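Local coordinates for transcriptional regulator, IclR family (Ruegeria sp. TM1040, PDB 3R4K), which probably binds DNA as a dimeric transcriptional regulator, pairing an N-terminal helix-turn-helix domain with a C-terminal GAF-like domain likely to sense a small effector, at residues 140-152 with 173-187. Residues are numbered along the deposited sequence; the frame is centred on the assembly and turned at random. Where two conformers were deposited one is given.
Sequences LAVLAYSEPSFVD and IRAEIAEVRRTGLAQ
Ala-144 fits its methyl against Val-180, with CB 3.5 Å from Val-180 CG1, where helix 173-183 passes close to the 140-144 backbone. Ile-177, one turn earlier, carries its CG1 arm beside the backbone N (chi1 -79°), which brings the terminal CD1 to the flank of Leu-143, 3.7 Å from Leu-143 CD2, and tip to tip with Val-151 CG1. Leu-140 crosses Ile-173 at about a right angle, its CD2 on Ile-173 CG2, while its CB and that of Ala-141 pack on the Ala-186 methyl of the edge strand 186-189. Polar groups border this apolar strip. Tyr-145 lays its ring beside the last helical turn, and its hydroxyl gives a weak hydrogen bond to the backbone carbonyl, OH to Arg-181 O 2.8 Å; Phe-204 meets the ring edge-to-face. A phenylalanine here would probably keep much of the ring packing but leave Arg-181 O without this donor. Farther along, Arg-174 reaches past Val-151 CG1 to Asp-152, NH2 to OD1 2.9 Å, on the anti side of the carboxylate, the two planes 60° apart. The contact thus seats the 140-152 turn and its two helices on helix 170-183, with Leu-140 and Ala-141 also reaching edge strand 186-189 of the GAF-like domain: small and branched aliphatic side chains let the backbones come close, Ala-144 CA to Ile-177 CA 4.8 Å, whereas the single-oxygen, tilted salt bridge between exposed residues probably adds only a modest tie at the exposed border of the contact.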
# COMPACT_ATOMS: atom_id res chain seq x y z
N LEU A 140 1.15 -12.58 22.06
CA LEU A 140 2.46 -13.25 22.08
C LEU A 140 2.98 -13.43 20.65
O LEU A 140 4.18 -13.23 20.43
CB LEU A 140 2.41 -14.60 22.82
CG LEU A 140 2.16 -14.52 24.33
CD1 LEU A 140 1.63 -15.83 24.87
CD2 LEU A 140 3.41 -14.07 25.09
N ALA A 141 2.09 -13.77 19.69
CA ALA A 141 2.43 -13.93 18.27
C ALA A 141 2.98 -12.61 17.69
O ALA A 141 3.96 -12.63 16.96
CB ALA A 141 1.21 -14.40 17.48
N VAL A 142 2.35 -11.46 18.05
CA VAL A 142 2.71 -10.10 17.60
C VAL A 142 4.01 -9.66 18.29
O VAL A 142 4.88 -9.12 17.62
CB VAL A 142 1.56 -9.08 17.82
CG1 VAL A 142 2.00 -7.65 17.52
CG2 VAL A 142 0.34 -9.44 16.98
N LEU A 143 4.15 -9.88 19.60
CA LEU A 143 5.33 -9.51 20.39
C LEU A 143 6.58 -10.24 19.89
O LEU A 143 7.65 -9.65 19.79
CB LEU A 143 5.10 -9.85 21.87
CG LEU A 143 5.63 -8.85 22.89
CD1 LEU A 143 5.16 -7.42 22.58
CD2 LEU A 143 5.21 -9.24 24.28
N ALA A 144 6.43 -11.53 19.55
CA ALA A 144 7.53 -12.37 19.09
C ALA A 144 8.17 -11.87 17.78
O ALA A 144 9.34 -12.17 17.53
CB ALA A 144 7.04 -13.79 18.92
N TYR A 145 7.43 -11.09 16.98
CA TYR A 145 7.94 -10.58 15.71
C TYR A 145 7.97 -9.05 15.66
O TYR A 145 8.09 -8.46 14.59
CB TYR A 145 7.13 -11.17 14.56
CG TYR A 145 7.39 -12.65 14.42
CD1 TYR A 145 8.55 -13.11 13.80
CD2 TYR A 145 6.54 -13.59 14.98
CE1 TYR A 145 8.81 -14.47 13.69
CE2 TYR A 145 6.79 -14.96 14.88
CZ TYR A 145 7.93 -15.39 14.22
OH TYR A 145 8.18 -16.73 14.06
N SER A 146 7.95 -8.43 16.85
CA SER A 146 8.05 -6.99 17.04
C SER A 146 9.52 -6.60 17.30
O SER A 146 10.37 -7.47 17.57
CB SER A 146 7.16 -6.55 18.19
OG SER A 146 5.82 -6.40 17.75
N GLU A 147 9.83 -5.29 17.19
CA GLU A 147 11.18 -4.77 17.41
C GLU A 147 11.61 -4.98 18.87
O GLU A 147 10.79 -4.81 19.77
CB GLU A 147 11.26 -3.27 17.06
CG GLU A 147 11.52 -2.98 15.59
CD GLU A 147 12.72 -3.66 14.95
OE1 GLU A 147 13.87 -3.32 15.30
OE2 GLU A 147 12.49 -4.55 14.10
N PRO A 148 12.90 -5.34 19.11
CA PRO A 148 13.35 -5.58 20.50
C PRO A 148 13.01 -4.42 21.45
O PRO A 148 12.64 -4.68 22.59
CB PRO A 148 14.86 -5.76 20.35
CG PRO A 148 15.04 -6.28 18.97
CD PRO A 148 14.00 -5.58 18.15
N SER A 149 13.07 -3.16 20.95
CA SER A 149 12.73 -1.94 21.70
C SER A 149 11.23 -1.92 22.09
O SER A 149 10.90 -1.50 23.20
CB SER A 149 13.10 -0.70 20.90
OG SER A 149 12.47 -0.68 19.63
N PHE A 150 10.34 -2.41 21.18
CA PHE A 150 8.90 -2.48 21.45
C PHE A 150 8.61 -3.52 22.53
O PHE A 150 7.86 -3.23 23.47
CB PHE A 150 8.08 -2.76 20.18
CG PHE A 150 6.58 -2.76 20.42
CD1 PHE A 150 5.92 -1.59 20.76
CD2 PHE A 150 5.85 -3.94 20.37
CE1 PHE A 150 4.55 -1.60 21.03
CE2 PHE A 150 4.48 -3.95 20.64
CZ PHE A 150 3.84 -2.78 20.97
N VAL A 151 9.25 -4.70 22.43
CA VAL A 151 9.15 -5.79 23.40
C VAL A 151 9.66 -5.30 24.76
O VAL A 151 9.01 -5.56 25.78
CB VAL A 151 9.91 -7.05 22.90
CG1 VAL A 151 9.89 -8.17 23.94
CG2 VAL A 151 9.36 -7.54 21.56
N ASP A 152 10.81 -4.57 24.77
CA ASP A 152 11.43 -4.00 25.97
C ASP A 152 10.47 -3.04 26.68
O ASP A 152 10.32 -3.12 27.90
CB ASP A 152 12.75 -3.27 25.62
CG ASP A 152 13.95 -4.16 25.32
OD1 ASP A 152 13.88 -5.38 25.62
OD2 ASP A 152 14.95 -3.64 24.78
N ILE A 173 7.69 -14.49 29.96
CA ILE A 173 7.08 -14.00 28.71
C ILE A 173 8.15 -14.02 27.60
O ILE A 173 7.85 -14.45 26.49
CB ILE A 173 6.41 -12.60 28.90
CG1 ILE A 173 5.20 -12.72 29.85
CG2 ILE A 173 5.98 -11.99 27.56
CD1 ILE A 173 5.05 -11.68 30.65
N ARG A 174 9.38 -13.59 27.92
CA ARG A 174 10.52 -13.59 26.98
C ARG A 174 10.87 -15.02 26.54
O ARG A 174 11.23 -15.23 25.38
CB ARG A 174 11.74 -12.92 27.61
CG ARG A 174 11.62 -11.41 27.68
CD ARG A 174 12.93 -10.76 28.05
NE ARG A 174 12.80 -9.32 28.26
CZ ARG A 174 12.88 -8.40 27.30
NH1 ARG A 174 13.05 -8.76 26.03
NH2 ARG A 174 12.77 -7.11 27.60
N ALA A 175 10.73 -16.00 27.45
CA ALA A 175 10.97 -17.42 27.18
C ALA A 175 9.92 -17.96 26.20
O ALA A 175 10.26 -18.69 25.27
CB ALA A 175 10.95 -18.21 28.48
N GLU A 176 8.65 -17.54 26.40
CA GLU A 176 7.52 -17.90 25.55
C GLU A 176 7.68 -17.27 24.15
O GLU A 176 7.53 -17.99 23.16
CB GLU A 176 6.18 -17.49 26.22
CG GLU A 176 4.98 -18.33 25.79
CD GLU A 176 4.99 -19.82 26.08
OE1 GLU A 176 5.65 -20.26 27.05
OE2 GLU A 176 4.29 -20.56 25.34
N ILE A 177 8.05 -15.97 24.10
CA ILE A 177 8.33 -15.20 22.87
C ILE A 177 9.34 -15.96 22.00
O ILE A 177 9.11 -16.11 20.80
CB ILE A 177 8.84 -13.77 23.22
CG1 ILE A 177 7.67 -12.84 23.60
CG2 ILE A 177 9.70 -13.14 22.12
CD1 ILE A 177 8.11 -11.49 24.00
N ALA A 178 10.44 -16.45 22.61
CA ALA A 178 11.50 -17.16 21.91
C ALA A 178 11.00 -18.45 21.28
O ALA A 178 11.39 -18.78 20.16
CB ALA A 178 12.66 -17.44 22.86
N GLU A 179 10.08 -19.15 21.98
CA GLU A 179 9.49 -20.40 21.49
C GLU A 179 8.53 -20.13 20.30
O GLU A 179 8.51 -20.93 19.35
CB GLU A 179 8.78 -21.14 22.65
CG GLU A 179 8.52 -22.63 22.39
CD GLU A 179 9.65 -23.57 21.96
OE1 GLU A 179 10.84 -23.18 21.98
OE2 GLU A 179 9.31 -24.71 21.59
N VAL A 180 7.79 -19.00 20.34
CA VAL A 180 6.85 -18.59 19.28
C VAL A 180 7.66 -18.17 18.03
O VAL A 180 7.29 -18.56 16.92
CB VAL A 180 5.74 -17.57 19.70
CG1 VAL A 180 6.11 -16.63 20.81
CG2 VAL A 180 5.09 -16.86 18.51
N ARG A 181 8.78 -17.41 18.22
CA ARG A 181 9.71 -16.97 17.17
C ARG A 181 10.24 -18.18 16.40
O ARG A 181 10.35 -18.15 15.18
CB ARG A 181 10.90 -16.21 17.79
CG ARG A 181 10.62 -14.78 18.22
CD ARG A 181 11.88 -14.01 18.61
NE ARG A 181 11.57 -12.70 19.20
CZ ARG A 181 12.09 -11.54 18.79
NH1 ARG A 181 12.94 -11.50 17.78
NH2 ARG A 181 11.73 -10.40 19.39
N ARG A 182 10.55 -19.24 17.15
CA ARG A 182 11.12 -20.50 16.68
C ARG A 182 10.12 -21.38 15.91
O ARG A 182 10.51 -22.01 14.91
CB ARG A 182 11.66 -21.26 17.90
CG ARG A 182 12.76 -22.27 17.59
CD ARG A 182 13.08 -23.15 18.78
NE ARG A 182 11.94 -23.95 19.24
CZ ARG A 182 11.61 -25.14 18.75
NH1 ARG A 182 12.31 -25.68 17.76
NH2 ARG A 182 10.56 -25.80 19.24
N THR A 183 8.86 -21.48 16.38
CA THR A 183 7.84 -22.36 15.81
C THR A 183 6.83 -21.66 14.90
O THR A 183 6.16 -22.34 14.13
CB THR A 183 7.09 -23.09 16.94
OG1 THR A 183 6.37 -22.14 17.72
CG2 THR A 183 8.02 -23.92 17.82
N GLY A 184 6.74 -20.33 14.98
CA GLY A 184 5.82 -19.54 14.16
C GLY A 184 4.36 -19.60 14.59
O GLY A 184 3.47 -19.17 13.84
N LEU A 185 4.10 -20.12 15.81
CA LEU A 185 2.77 -20.29 16.40
C LEU A 185 2.81 -20.09 17.92
O LEU A 185 3.72 -20.59 18.60
CB LEU A 185 2.21 -21.69 16.07
CG LEU A 185 0.73 -21.92 16.35
CD1 LEU A 185 0.09 -22.66 15.21
CD2 LEU A 185 0.53 -22.70 17.62
N ALA A 186 1.81 -19.36 18.45
CA ALA A 186 1.66 -19.07 19.87
C ALA A 186 0.42 -19.76 20.44
O ALA A 186 -0.60 -19.87 19.76
CB ALA A 186 1.57 -17.56 20.10
N GLN A 187 0.52 -20.20 21.69
CA GLN A 187 -0.56 -20.81 22.45
C GLN A 187 -0.70 -20.12 23.81
O GLN A 187 0.31 -19.70 24.39
CB GLN A 187 -0.32 -22.31 22.63
CG GLN A 187 -0.98 -23.16 21.55
CD GLN A 187 -0.79 -24.63 21.82
OE1 GLN A 187 -1.44 -25.24 22.68
NE2 GLN A 187 0.12 -25.24 21.08